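Heavy metal cation tricomponent efflux pump ZneA(CzcA-like) (PDB 4K0J) is a zinc/proton antiporter of the inner membrane, the RND-family pump of a three-component heavy-metal efflux system. Local coordinates at residues 137-142 / 319-324; 552-557 / 649-654; 579-584 / 636-641; 588-593 / 611-616. One frame throughout, in Å; residues are numbered along the deposited sequence.

Contacts 2, 3 and 4 are built on one βαββαβ unit (strands and helices from 554 to 649), whose strand order 587-595, 608-615, 554-560, 645-649 is that of a ferredoxin-like fold. Contact 4 is nested inside the loop closed by contact 3, and contact 3 inside that of contact 2. Contacts 2 and 4 lie about 10 Å apart between centres and share neighbouring strands, while contact 3, about 13 Å from contact 4 between centres, joins the two helices. Contact 1 lies in a second unit of the same kind, about 11 Å from contact 4 between centres; there Tyr-320 OH is 3.6 Å from Val-591 CG1. Arg-139 and Ile-321 also touch contact 2. None of the four marks an identified metal site.

Contact 1: residues 137-142 / 319-324; sequences IYRYTL and PYIDRS
Ile-137 O accepts the backbone N-H of Arg-323 at 2.8 Å in a nearly straight bond (171°), and Ile-137 CG2 sits over one face of the Arg-323 guanidinium. That arginine can fold back over the isoleucine because its chain bends at chi2 and chi3; its NH1 bonds to Ile-134 O. At Tyr-138, CG lies anti to the backbone N (chi1 -176°), carrying the ring to Asp-322 and Pro-319. Asp-322 OD2 meets the ring edge at CE2, carboxylate and ring being perpendicular, while Pro-319 CB lies 3.4 Å from the same CE2. The other oxygen, Asp-322 OD1, accepts from both N and OG of Ser-324, an N-cap at the start of helix 323-353. Arg-139 faces a classic beta bulge: its N donates to Ile-321 O at 2.8 Å, and its O accepts Tyr-320 N at 2.9 Å and, weakly, Ile-321 N at 3.4 Å. Its CB makes a CH-pi contact with the Tyr-320 ring face, 3.8 Å from the centroid, and its CD runs alongside Ile-321 CD1. Arg-139 NH1 reaches Tyr-320 OH weakly; that hydroxyl bonds more strongly to Gln-281. Next, Tyr-140 CB rests on Pro-319 CA, and Thr-141 OG1 lies at the Tyr-320 ring edge. Helix 149-164 packs on Tyr-140, helix 292-310 on Tyr-138 and Asp-322, and strand 280-287 pairs with 135-143 in a ferredoxin-like topology.

Contact 2: residues 552-557 / 649-654; sequences EGSIWL and SQPMID
Trp-556 and Ser-649 form an antiparallel hydrogen-bonded pair, Trp-556 N to Ser-649 O and Ser-649 N to Trp-556 O both 2.9 Å, where the first and last strands of a ferredoxin-like βαββαβ unit run together. Beyond Ser-649 the chain leaves the sheet toward helix 653-660, and side chains take over the contact. Glu-552 and Gln-650 approach from opposing sides and stack their flat ends, carboxylate and amide planes 26° apart. Gln-650 OE1 accepts Glu-552 N at 3.1 Å, while its NE2 is held by Leu-550 O, so both ends of the amide are tied and its rotation is fixed. The Glu-552 carboxylate, on an extended chain, spans two successive backbone N-H groups: OE1 uses its syn lone pair for Met-652 N at 3.0 Å, and OE2 takes Ile-653 N weakly. Pro-651 runs antiparallel to the Glu-552 chain and wedges toward Trp-556, its CD 3.7 Å from Trp-556 CB and its CG near CE3 at an oblique angle to the indole. Trp-556 has CG anti to its backbone N (chi1 -167°), which sends the indole past Pro-651 toward Asp-654; the two side chains cross at about a right angle, their flat groups 39° apart, with Asp-654 CG 4.0 Å from Trp-556 CD1. Asp-654 OD2 is held by Gln-558 NE2, and OD1 accepts the Ser-649 hydroxyl, OG to OD1 2.7 Å.

Contact 3: residues 579-584 / 636-641; sequences AATMEF and TRFRDL
Arg-637 NE and Glu-583 OE1, 3.3 Å apart, form a salt bridge whose hydrogen bond is weak, with an N-H...O angle of 150°. It is the one hydrogen bond across the two segments. The carboxylate oxygen comes in at the edge of the guanidinium, close to its plane, and the two flat groups are turned 28° apart although the side chains themselves cross at about a right angle. A bend at chi2 (71°) swings the Arg-637 chain over, so that its guanidinium also lies across Ala-580, with NH2 3.4 Å from Ala-580 CB. The salt bridge is at the solvent-facing side of the contact, since Glu-583 is exposed, whereas Ala-580 is buried beneath it. Leu-641 closes on the same methyl, its CD1 3.9 Å from Ala-580 CB. The two segments hold the C-terminal ends of helices 567-581 and 627-638, the pair of helices that covers the sheet in a ferredoxin-like βαββαβ unit. Their closest CA atoms, those of Ala-580 and Arg-637, are 7.6 Å apart, and the Ala-580 methyl touches both Arg-637 and Leu-641. Toward the sheet, the hydroxyl of Thr-581 lies at the edge of the Phe-638 ring, near its plane, OG1 being 3.1 Å from CZ. That hydroxyl is hydrogen-bonded to Leu-577 O one helical turn earlier. Phe-638 also packs on Leu-577 and on Val-646 and Phe-648 of strand 645-649. At the other end of the contact, Phe-584 turns a ring edge to Arg-637, with CZ 4.3 Å from CB.

Contact 4: residues 588-593 / 611-616; sequences EHVVTQ and TAVTLH
Val-591 and Ala-612 carry the central backbone bonds of this contact: Val-591 N to Ala-612 O is 2.8 Å and nearly straight (171°), and Ala-612 N to Val-591 O is 2.7 Å. Two residues along, past the non-hydrogen-bonded pair Val-590/Val-613, Thr-614 N donates to His-589 O at 2.9 Å. The axes of 589-593 and 611-615 approach to 4.6 Å and run antiparallel (173°). A weak bond from Glu-588 N to Thr-614 O extends the pairing at the end. Thr-614 turns its hydroxyl back toward the backbone N of His-589; the modelled separation of OG1 and N is too short to be trusted at this resolution. Among apolar contacts, the face bearing Val-590, Thr-592 and Thr-611 brings Val-590 CG1 to 3.9 Å from Thr-611 CG2, while Thr-592 and Thr-611 run side by side with CG2 methyls 4.1 Å apart. With CG2 anti to the backbone N, Thr-611 brings this methyl against Val-590 and Thr-592. The other face pairs Val-591 CB with Ala-612 CB at 4.2 Å, where Tyr-320 packs on both residues. Helix 567-581 packs on the first face through Arg-578 and Thr-581. For polar side chains, His-589 ND1 is bonded to Asp-274 OD2, beside edge strand 269-272. Strands 587-595 and 608-615 are consecutive and adjacent, as the second and third strands of a ferredoxin-like βαββαβ sheet are.

Contact 1: residues 137-142 / 319-324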
loop_
_atom_site.group_PDB
_atom_site.type_symbol
_atom_site.label_atom_id
_atom_site.label_comp_id
_atom_site.label_asym_id
_atom_site.label_seq_id
_atom_site.Cartn_x
_atom_site.Cartn_y
_atom_site.Cartn_z
ATOM N N ILE C 137 19.731 10.384 -15.979
ATOM C CA ILE C 137 19.315 10.719 -17.336
ATOM C C ILE C 137 19.894 12.005 -17.913
ATOM O O ILE C 137 19.790 12.247 -19.115
ATOM C CB ILE C 137 17.782 10.769 -17.449
ATOM C CG1 ILE C 137 17.201 11.732 -16.415
ATOM C CG2 ILE C 137 17.184 9.379 -17.270
ATOM C CD1 ILE C 137 15.688 11.842 -16.489
ATOM N N TYR C 138 20.510 12.827 -17.073
ATOM C CA TYR C 138 21.007 14.117 -17.540
ATOM C C TYR C 138 22.241 14.563 -16.767
ATOM O O TYR C 138 22.135 15.185 -15.710
ATOM C CB TYR C 138 19.901 15.162 -17.435
ATOM C CG TYR C 138 20.254 16.529 -17.979
ATOM C CD1 TYR C 138 20.650 17.554 -17.131
ATOM C CD2 TYR C 138 20.165 16.802 -19.336
ATOM C CE1 TYR C 138 20.961 18.810 -17.621
ATOM C CE2 TYR C 138 20.468 18.056 -19.835
ATOM C CZ TYR C 138 20.867 19.056 -18.972
ATOM O OH TYR C 138 21.171 20.306 -19.467
ATOM N N ARG C 139 23.412 14.236 -17.302
ATOM C CA ARG C 139 24.679 14.634 -16.694
ATOM C C ARG C 139 25.116 15.987 -17.227
ATOM O O ARG C 139 25.012 16.247 -18.422
ATOM C CB ARG C 139 25.750 13.581 -16.965
ATOM C CG ARG C 139 25.531 12.299 -16.190
ATOM C CD ARG C 139 26.520 11.225 -16.576
ATOM N NE ARG C 139 26.365 10.045 -15.732
ATOM C CZ ARG C 139 27.012 9.861 -14.586
ATOM N NH1 ARG C 139 27.864 10.783 -14.154
ATOM N NH2 ARG C 139 26.809 8.755 -13.875
ATOM N N TYR C 140 25.588 16.857 -16.340
ATOM C CA TYR C 140 25.930 18.216 -16.741
ATOM C C TYR C 140 27.061 18.777 -15.901
ATOM O O TYR C 140 27.447 18.199 -14.889
ATOM C CB TYR C 140 24.713 19.143 -16.627
ATOM C CG TYR C 140 24.387 19.522 -15.202
ATOM C CD1 TYR C 140 24.889 20.688 -14.636
ATOM C CD2 TYR C 140 23.598 18.707 -14.417
ATOM C CE1 TYR C 140 24.606 21.036 -13.334
ATOM C CE2 TYR C 140 23.304 19.047 -13.111
ATOM C CZ TYR C 140 23.814 20.211 -12.574
ATOM O OH TYR C 140 23.525 20.541 -11.271
ATOM N N THR C 141 27.562 19.930 -16.325
ATOM C CA THR C 141 28.621 20.627 -15.615
ATOM C C THR C 141 28.365 22.122 -15.715
ATOM O O THR C 141 27.873 22.611 -16.739
ATOM C CB THR C 141 30.007 20.272 -16.197
ATOM O OG1 THR C 141 30.270 18.882 -15.970
ATOM C CG2 THR C 141 31.100 21.080 -15.541
ATOM N N LEU C 142 28.653 22.833 -14.630
ATOM C CA LEU C 142 28.629 24.284 -14.626
ATOM C C LEU C 142 29.884 24.822 -15.317
ATOM O O LEU C 142 30.987 24.693 -14.785
ATOM C CB LEU C 142 28.579 24.812 -13.185
ATOM C CG LEU C 142 27.233 25.041 -12.483
ATOM C CD1 LEU C 142 26.336 25.939 -13.316
ATOM C CD2 LEU C 142 26.539 23.733 -12.169
ATOM N N PRO C 319 25.061 20.097 -20.516
ATOM C CA PRO C 319 25.033 18.638 -20.396
ATOM C C PRO C 319 26.104 17.951 -21.239
ATOM O O PRO C 319 26.573 18.517 -22.222
ATOM C CB PRO C 319 23.645 18.281 -20.928
ATOM C CG PRO C 319 23.316 19.375 -21.891
ATOM C CD PRO C 319 23.956 20.616 -21.343
ATOM N N TYR C 320 26.485 16.740 -20.847
ATOM C CA TYR C 320 27.384 15.927 -21.653
ATOM C C TYR C 320 26.778 14.550 -21.893
ATOM O O TYR C 320 27.126 13.865 -22.855
ATOM C CB TYR C 320 28.798 15.846 -21.048
ATOM C CG TYR C 320 28.922 15.158 -19.707
ATOM C CD1 TYR C 320 28.948 13.773 -19.613
ATOM C CD2 TYR C 320 29.061 15.896 -18.537
ATOM C CE1 TYR C 320 29.080 13.138 -18.388
ATOM C CE2 TYR C 320 29.196 15.269 -17.306
ATOM C CZ TYR C 320 29.206 13.890 -17.240
ATOM O OH TYR C 320 29.337 13.257 -16.027
ATOM N N ILE C 321 25.869 14.154 -21.010
ATOM C CA ILE C 321 24.986 13.029 -21.290
ATOM C C ILE C 321 23.544 13.488 -21.120
ATOM O O ILE C 321 23.198 14.136 -20.136
ATOM C CB ILE C 321 25.276 11.789 -20.407
ATOM C CG1 ILE C 321 26.708 11.296 -20.633
ATOM C CG2 ILE C 321 24.298 10.666 -20.728
ATOM C CD1 ILE C 321 27.045 9.980 -19.936
ATOM N N ASP C 322 22.712 13.156 -22.098
ATOM C CA ASP C 322 21.326 13.584 -22.105
ATOM C C ASP C 322 20.475 12.494 -22.746
ATOM O O ASP C 322 20.490 12.327 -23.967
ATOM C CB ASP C 322 21.208 14.883 -22.901
ATOM C CG ASP C 322 19.881 15.573 -22.706
ATOM O OD1 ASP C 322 18.841 14.885 -22.659
ATOM O OD2 ASP C 322 19.882 16.816 -22.599
ATOM N N ARG C 323 19.729 11.765 -21.920
ATOM C CA ARG C 323 18.948 10.610 -22.370
ATOM C C ARG C 323 18.080 10.911 -23.599
ATOM O O ARG C 323 17.787 10.018 -24.413
ATOM C CB ARG C 323 18.088 10.088 -21.218
ATOM C CG ARG C 323 17.215 8.908 -21.580
ATOM C CD ARG C 323 17.980 7.609 -21.559
ATOM N NE ARG C 323 18.208 7.156 -20.194
ATOM C CZ ARG C 323 19.375 7.234 -19.569
ATOM N NH1 ARG C 323 19.486 6.802 -18.319
ATOM N NH2 ARG C 323 20.430 7.740 -20.197
ATOM N N SER C 324 17.691 12.175 -23.734
ATOM C CA SER C 324 16.913 12.622 -24.880
ATOM C C SER C 324 17.619 12.299 -26.192
ATOM O O SER C 324 16.970 11.905 -27.155
ATOM C CB SER C 324 16.630 14.121 -24.791
ATOM O OG SER C 324 16.074 14.455 -23.531
#

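Contact 2: residues 552-557 / 649-654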
loop_
_atom_site.group_PDB
_atom_site.type_symbol
_atom_site.label_atom_id
_atom_site.label_comp_id
_atom_site.label_asym_id
_atom_site.label_seq_id
_atom_site.Cartn_x
_atom_site.Cartn_y
_atom_site.Cartn_z
ATOM N N GLU C 552 24.728 2.133 -26.607
ATOM C CA GLU C 552 24.211 3.385 -26.081
ATOM C C GLU C 552 24.983 4.535 -26.738
ATOM O O GLU C 552 25.811 4.311 -27.621
ATOM C CB GLU C 552 24.354 3.420 -24.558
ATOM C CG GLU C 552 23.857 2.155 -23.864
ATOM C CD GLU C 552 24.052 2.181 -22.350
ATOM O OE1 GLU C 552 24.623 3.160 -21.820
ATOM O OE2 GLU C 552 23.631 1.210 -21.691
ATOM N N GLY C 553 24.718 5.763 -26.311
ATOM C CA GLY C 553 25.375 6.908 -26.910
ATOM C C GLY C 553 26.861 7.022 -26.608
ATOM O O GLY C 553 27.597 7.692 -27.336
ATOM N N SER C 554 27.309 6.360 -25.545
ATOM C CA SER C 554 28.650 6.597 -25.023
ATOM C C SER C 554 29.353 5.342 -24.523
ATOM O O SER C 554 28.948 4.223 -24.832
ATOM C CB SER C 554 28.585 7.636 -23.900
ATOM O OG SER C 554 27.533 7.343 -22.999
ATOM N N ILE C 555 30.418 5.547 -23.751
ATOM C CA ILE C 555 31.191 4.456 -23.155
ATOM C C ILE C 555 31.576 4.782 -21.709
ATOM O O ILE C 555 32.109 5.851 -21.441
ATOM C CB ILE C 555 32.491 4.192 -23.945
ATOM C CG1 ILE C 555 32.182 3.691 -25.355
ATOM C CG2 ILE C 555 33.367 3.183 -23.218
ATOM C CD1 ILE C 555 33.414 3.380 -26.160
ATOM N N TRP C 556 31.320 3.859 -20.784
ATOM C CA TRP C 556 31.670 4.067 -19.377
ATOM C C TRP C 556 32.912 3.281 -18.952
ATOM O O TRP C 556 33.139 2.165 -19.410
ATOM C CB TRP C 556 30.499 3.698 -18.471
ATOM C CG TRP C 556 30.655 4.150 -17.068
ATOM C CD1 TRP C 556 31.187 3.442 -16.031
ATOM C CD2 TRP C 556 30.259 5.417 -16.531
ATOM N NE1 TRP C 556 31.155 4.194 -14.878
ATOM C CE2 TRP C 556 30.589 5.409 -15.159
ATOM C CE3 TRP C 556 29.660 6.558 -17.075
ATOM C CZ2 TRP C 556 30.339 6.498 -14.325
ATOM C CZ3 TRP C 556 29.416 7.639 -16.244
ATOM C CH2 TRP C 556 29.756 7.599 -14.885
ATOM N N LEU C 557 33.705 3.869 -18.063
ATOM C CA LEU C 557 34.958 3.266 -17.626
ATOM C C LEU C 557 35.031 3.084 -16.109
ATOM O O LEU C 557 34.692 3.984 -15.345
ATOM C CB LEU C 557 36.146 4.115 -18.096
ATOM C CG LEU C 557 36.757 3.933 -19.492
ATOM C CD1 LEU C 557 35.751 4.176 -20.592
ATOM C CD2 LEU C 557 37.932 4.870 -19.663
ATOM N N SER C 649 32.786 -0.611 -20.053
ATOM C CA SER C 649 31.342 -0.830 -19.974
ATOM C C SER C 649 30.563 0.336 -20.581
ATOM O O SER C 649 31.068 1.045 -21.446
ATOM C CB SER C 649 30.911 -1.066 -18.522
ATOM O OG SER C 649 31.665 -0.265 -17.626
ATOM N N GLN C 650 29.324 0.523 -20.138
ATOM C CA GLN C 650 28.484 1.613 -20.635
ATOM C C GLN C 650 27.720 2.264 -19.483
ATOM O O GLN C 650 27.477 1.626 -18.466
ATOM C CB GLN C 650 27.519 1.115 -21.721
ATOM C CG GLN C 650 28.211 0.486 -22.908
ATOM C CD GLN C 650 27.303 0.332 -24.097
ATOM O OE1 GLN C 650 27.170 1.248 -24.908
ATOM N NE2 GLN C 650 26.679 -0.835 -24.219
ATOM N N PRO C 651 27.354 3.547 -19.636
ATOM C CA PRO C 651 26.747 4.291 -18.527
ATOM C C PRO C 651 25.451 3.702 -17.956
ATOM O O PRO C 651 25.270 3.756 -16.745
ATOM C CB PRO C 651 26.503 5.672 -19.136
ATOM C CG PRO C 651 27.564 5.802 -20.162
ATOM C CD PRO C 651 27.671 4.434 -20.769
ATOM N N MET C 652 24.571 3.156 -18.785
ATOM C CA MET C 652 23.328 2.592 -18.259
ATOM C C MET C 652 23.523 1.167 -17.768
ATOM O O MET C 652 23.122 0.822 -16.659
ATOM C CB MET C 652 22.219 2.605 -19.311
ATOM C CG MET C 652 21.688 3.973 -19.695
ATOM S SD MET C 652 20.395 3.817 -20.948
ATOM C CE MET C 652 18.931 3.754 -19.926
ATOM N N ILE C 653 24.141 0.342 -18.609
ATOM C CA ILE C 653 24.268 -1.088 -18.339
ATOM C C ILE C 653 25.221 -1.419 -17.186
ATOM O O ILE C 653 25.057 -2.438 -16.520
ATOM C CB ILE C 653 24.668 -1.873 -19.614
ATOM C CG1 ILE C 653 24.400 -3.368 -19.437
ATOM C CG2 ILE C 653 26.119 -1.614 -19.985
ATOM C CD1 ILE C 653 22.946 -3.709 -19.261
ATOM N N ASP C 654 26.202 -0.554 -16.946
ATOM C CA ASP C 654 27.158 -0.752 -15.859
ATOM C C ASP C 654 26.443 -0.816 -14.511
ATOM O O ASP C 654 26.777 -1.636 -13.648
ATOM C CB ASP C 654 28.182 0.383 -15.847
ATOM C CG ASP C 654 29.314 0.143 -14.878
ATOM O OD1 ASP C 654 30.305 -0.504 -15.273
ATOM O OD2 ASP C 654 29.220 0.613 -13.730
#

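Contact 3: residues 579-584 / 636-641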
loop_
_atom_site.group_PDB
_atom_site.type_symbol
_atom_site.label_atom_id
_atom_site.label_comp_id
_atom_site.label_asym_id
_atom_site.label_seq_id
_atom_site.Cartn_x
_atom_site.Cartn_y
_atom_site.Cartn_z
ATOM N N ALA C 579 43.607 12.998 -20.978
ATOM C CA ALA C 579 44.361 13.606 -22.072
ATOM C C ALA C 579 44.741 12.579 -23.135
ATOM O O ALA C 579 44.975 12.934 -24.291
ATOM C CB ALA C 579 45.597 14.303 -21.544
ATOM N N ALA C 580 44.809 11.309 -22.742
ATOM C CA ALA C 580 45.081 10.225 -23.689
ATOM C C ALA C 580 43.800 9.748 -24.358
ATOM O O ALA C 580 43.833 9.221 -25.468
ATOM C CB ALA C 580 45.764 9.068 -22.995
ATOM N N THR C 581 42.673 9.926 -23.674
ATOM C CA THR C 581 41.379 9.566 -24.246
ATOM C C THR C 581 40.974 10.556 -25.336
ATOM O O THR C 581 40.350 10.176 -26.326
ATOM C CB THR C 581 40.286 9.464 -23.160
ATOM O OG1 THR C 581 40.692 8.512 -22.172
ATOM C CG2 THR C 581 38.968 9.002 -23.752
ATOM N N MET C 582 41.353 11.821 -25.166
ATOM C CA MET C 582 41.065 12.846 -26.169
ATOM C C MET C 582 41.938 12.719 -27.417
ATOM O O MET C 582 41.741 13.444 -28.396
ATOM C CB MET C 582 41.215 14.248 -25.582
ATOM C CG MET C 582 40.313 14.520 -24.401
ATOM S SD MET C 582 40.211 16.269 -23.984
ATOM C CE MET C 582 39.226 16.885 -25.345
ATOM N N GLU C 583 42.894 11.795 -27.391
ATOM C CA GLU C 583 43.784 11.595 -28.530
ATOM C C GLU C 583 43.087 10.846 -29.660
ATOM O O GLU C 583 43.732 10.174 -30.464
ATOM C CB GLU C 583 45.068 10.873 -28.110
ATOM C CG GLU C 583 45.991 11.725 -27.249
ATOM C CD GLU C 583 47.260 10.999 -26.847
ATOM O OE1 GLU C 583 47.378 9.795 -27.152
ATOM O OE2 GLU C 583 48.140 11.631 -26.222
ATOM N N PHE C 584 41.766 10.977 -29.720
ATOM C CA PHE C 584 40.975 10.352 -30.765
ATOM C C PHE C 584 40.023 11.376 -31.362
ATOM O O PHE C 584 39.557 12.276 -30.666
ATOM C CB PHE C 584 40.194 9.166 -30.207
ATOM C CG PHE C 584 41.061 8.038 -29.733
ATOM C CD1 PHE C 584 41.643 7.170 -30.638
ATOM C CD2 PHE C 584 41.289 7.837 -28.381
ATOM C CE1 PHE C 584 42.443 6.127 -30.205
ATOM C CE2 PHE C 584 42.086 6.796 -27.944
ATOM C CZ PHE C 584 42.662 5.940 -28.857
ATOM N N THR C 636 44.189 -0.665 -25.822
ATOM C CA THR C 636 45.608 -0.716 -26.120
ATOM C C THR C 636 46.295 0.560 -25.650
ATOM O O THR C 636 47.355 0.503 -25.025
ATOM C CB THR C 636 45.872 -0.934 -27.622
ATOM O OG1 THR C 636 44.825 -0.321 -28.384
ATOM C CG2 THR C 636 45.918 -2.420 -27.943
ATOM N N ARG C 637 45.687 1.706 -25.943
ATOM C CA ARG C 637 46.250 2.987 -25.525
ATOM C C ARG C 637 46.391 3.031 -24.018
ATOM O O ARG C 637 47.419 3.445 -23.494
ATOM C CB ARG C 637 45.379 4.152 -25.991
ATOM C CG ARG C 637 45.800 5.497 -25.430
ATOM C CD ARG C 637 47.106 5.991 -26.026
ATOM N NE ARG C 637 47.665 7.100 -25.256
ATOM C CZ ARG C 637 48.493 6.948 -24.225
ATOM N NH1 ARG C 637 48.863 5.734 -23.840
ATOM N NH2 ARG C 637 48.953 8.008 -23.572
ATOM N N PHE C 638 45.349 2.584 -23.328
ATOM C CA PHE C 638 45.308 2.619 -21.870
ATOM C C PHE C 638 46.321 1.653 -21.263
ATOM O O PHE C 638 46.746 1.828 -20.118
ATOM C CB PHE C 638 43.889 2.338 -21.354
ATOM C CG PHE C 638 42.899 3.426 -21.675
ATOM C CD1 PHE C 638 43.319 4.736 -21.836
ATOM C CD2 PHE C 638 41.547 3.141 -21.822
ATOM C CE1 PHE C 638 42.411 5.739 -22.143
ATOM C CE2 PHE C 638 40.636 4.142 -22.126
ATOM C CZ PHE C 638 41.069 5.437 -22.285
ATOM N N ARG C 639 46.719 0.643 -22.031
ATOM C CA ARG C 639 47.813 -0.231 -21.609
ATOM C C ARG C 639 49.172 0.421 -21.881
ATOM O O ARG C 639 50.136 -0.256 -22.233
ATOM C CB ARG C 639 47.722 -1.603 -22.289
ATOM C CG ARG C 639 46.725 -2.558 -21.640
ATOM C CD ARG C 639 46.627 -3.875 -22.399
ATOM N NE ARG C 639 45.986 -3.712 -23.701
ATOM C CZ ARG C 639 44.706 -3.981 -23.949
ATOM N NH1 ARG C 639 43.916 -4.438 -22.984
ATOM N NH2 ARG C 639 44.213 -3.798 -25.167
ATOM N N ASP C 640 49.227 1.741 -21.721
ATOM C CA ASP C 640 50.452 2.515 -21.895
ATOM C C ASP C 640 50.431 3.747 -20.986
ATOM O O ASP C 640 51.336 4.580 -21.019
ATOM C CB ASP C 640 50.643 2.922 -23.358
ATOM C CG ASP C 640 51.042 1.754 -24.241
ATOM O OD1 ASP C 640 50.144 1.110 -24.825
ATOM O OD2 ASP C 640 52.254 1.473 -24.343
ATOM N N LEU C 641 49.376 3.853 -20.185
ATOM C CA LEU C 641 49.319 4.817 -19.097
ATOM C C LEU C 641 49.680 4.086 -17.807
ATOM O O LEU C 641 49.031 3.106 -17.446
ATOM C CB LEU C 641 47.913 5.410 -18.986
ATOM C CG LEU C 641 47.452 6.389 -20.070
ATOM C CD1 LEU C 641 45.945 6.441 -20.111
ATOM C CD2 LEU C 641 48.005 7.786 -19.835
#

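Contact 4: residues 588-593 / 611-616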
loop_
_atom_site.group_PDB
_atom_site.type_symbol
_atom_site.label_atom_id
_atom_site.label_comp_id
_atom_site.label_asym_id
_atom_site.label_seq_id
_atom_site.Cartn_x
_atom_site.Cartn_y
_atom_site.Cartn_z
ATOM N N GLU C 588 33.812 13.286 -28.126
ATOM C CA GLU C 588 33.248 14.616 -27.927
ATOM C C GLU C 588 33.720 15.227 -26.606
ATOM O O GLU C 588 34.333 16.297 -26.589
ATOM C CB GLU C 588 31.719 14.539 -27.965
ATOM C CG GLU C 588 31.011 15.879 -28.057
ATOM C CD GLU C 588 29.527 15.727 -28.331
ATOM O OE1 GLU C 588 29.100 14.608 -28.692
ATOM O OE2 GLU C 588 28.788 16.724 -28.185
ATOM N N HIS C 589 33.428 14.543 -25.505
ATOM C CA HIS C 589 33.881 14.965 -24.182
ATOM C C HIS C 589 34.354 13.764 -23.372
ATOM O O HIS C 589 33.913 12.638 -23.593
ATOM C CB HIS C 589 32.754 15.664 -23.418
ATOM C CG HIS C 589 32.313 16.958 -24.026
ATOM N ND1 HIS C 589 32.948 18.155 -23.774
ATOM C CD2 HIS C 589 31.287 17.245 -24.860
ATOM C CE1 HIS C 589 32.338 19.122 -24.436
ATOM N NE2 HIS C 589 31.328 18.597 -25.104
ATOM N N VAL C 590 35.258 14.010 -22.431
ATOM C CA VAL C 590 35.705 12.971 -21.512
ATOM C C VAL C 590 35.657 13.506 -20.084
ATOM O O VAL C 590 36.244 14.548 -19.775
ATOM C CB VAL C 590 37.132 12.493 -21.828
ATOM C CG1 VAL C 590 37.506 11.331 -20.927
ATOM C CG2 VAL C 590 37.245 12.094 -23.286
ATOM N N VAL C 591 34.945 12.786 -19.224
ATOM C CA VAL C 591 34.723 13.202 -17.847
ATOM C C VAL C 591 35.246 12.150 -16.880
ATOM O O VAL C 591 34.928 10.974 -17.007
ATOM C CB VAL C 591 33.221 13.419 -17.570
ATOM C CG1 VAL C 591 32.952 13.451 -16.078
ATOM C CG2 VAL C 591 32.723 14.687 -18.235
ATOM N N THR C 592 36.046 12.573 -15.911
ATOM C CA THR C 592 36.512 11.664 -14.873
ATOM C C THR C 592 35.864 12.001 -13.539
ATOM O O THR C 592 35.705 13.175 -13.191
ATOM C CB THR C 592 38.051 11.715 -14.692
ATOM O OG1 THR C 592 38.438 12.984 -14.146
ATOM C CG2 THR C 592 38.767 11.490 -16.018
ATOM N N GLN C 593 35.489 10.962 -12.801
ATOM C CA GLN C 593 35.021 11.127 -11.435
ATOM C C GLN C 593 35.949 10.381 -10.489
ATOM O O GLN C 593 35.650 9.261 -10.069
ATOM C CB GLN C 593 33.612 10.577 -11.283
ATOM C CG GLN C 593 32.640 11.073 -12.319
ATOM C CD GLN C 593 31.308 10.379 -12.208
ATOM O OE1 GLN C 593 30.448 10.517 -13.078
ATOM N NE2 GLN C 593 31.129 9.615 -11.136
ATOM N N THR C 611 34.881 6.896 -15.275
ATOM C CA THR C 611 35.049 7.844 -16.368
ATOM C C THR C 611 33.885 7.772 -17.354
ATOM O O THR C 611 33.414 6.690 -17.686
ATOM C CB THR C 611 36.377 7.585 -17.111
ATOM O OG1 THR C 611 37.447 7.500 -16.161
ATOM C CG2 THR C 611 36.671 8.695 -18.117
ATOM N N ALA C 612 33.412 8.926 -17.809
ATOM C CA ALA C 612 32.406 8.956 -18.861
ATOM C C ALA C 612 33.027 9.424 -20.177
ATOM O O ALA C 612 33.639 10.492 -20.248
ATOM C CB ALA C 612 31.242 9.845 -18.464
ATOM N N VAL C 613 32.873 8.609 -21.215
ATOM C CA VAL C 613 33.431 8.907 -22.529
ATOM C C VAL C 613 32.342 9.113 -23.570
ATOM O O VAL C 613 31.716 8.156 -24.025
ATOM C CB VAL C 613 34.341 7.781 -23.014
ATOM C CG1 VAL C 613 34.925 8.131 -24.370
ATOM C CG2 VAL C 613 35.445 7.536 -22.004
ATOM N N THR C 614 32.125 10.368 -23.943
ATOM C CA THR C 614 31.098 10.711 -24.918
ATOM C C THR C 614 31.702 10.720 -26.315
ATOM O O THR C 614 32.861 11.091 -26.496
ATOM C CB THR C 614 30.477 12.091 -24.623
ATOM O OG1 THR C 614 31.404 13.123 -24.983
ATOM C CG2 THR C 614 30.131 12.219 -23.146
ATOM N N LEU C 615 30.912 10.316 -27.303
ATOM C CA LEU C 615 31.410 10.196 -28.667
ATOM C C LEU C 615 30.786 11.210 -29.617
ATOM O O LEU C 615 29.856 11.934 -29.257
ATOM C CB LEU C 615 31.156 8.784 -29.201
ATOM C CG LEU C 615 31.589 7.621 -28.309
ATOM C CD1 LEU C 615 31.294 6.286 -28.986
ATOM C CD2 LEU C 615 33.062 7.743 -27.949
ATOM N N HIS C 616 31.315 11.255 -30.834
ATOM C CA HIS C 616 30.698 12.005 -31.916
ATOM C C HIS C 616 29.655 11.120 -32.585
ATOM O O HIS C 616 29.704 9.897 -32.442
ATOM C CB HIS C 616 31.754 12.427 -32.939
ATOM C CG HIS C 616 32.581 13.595 -32.505
ATOM N ND1 HIS C 616 32.076 14.875 -32.427
ATOM C CD2 HIS C 616 33.879 13.678 -32.127
ATOM C CE1 HIS C 616 33.026 15.696 -32.019
ATOM N NE2 HIS C 616 34.130 14.994 -31.829
#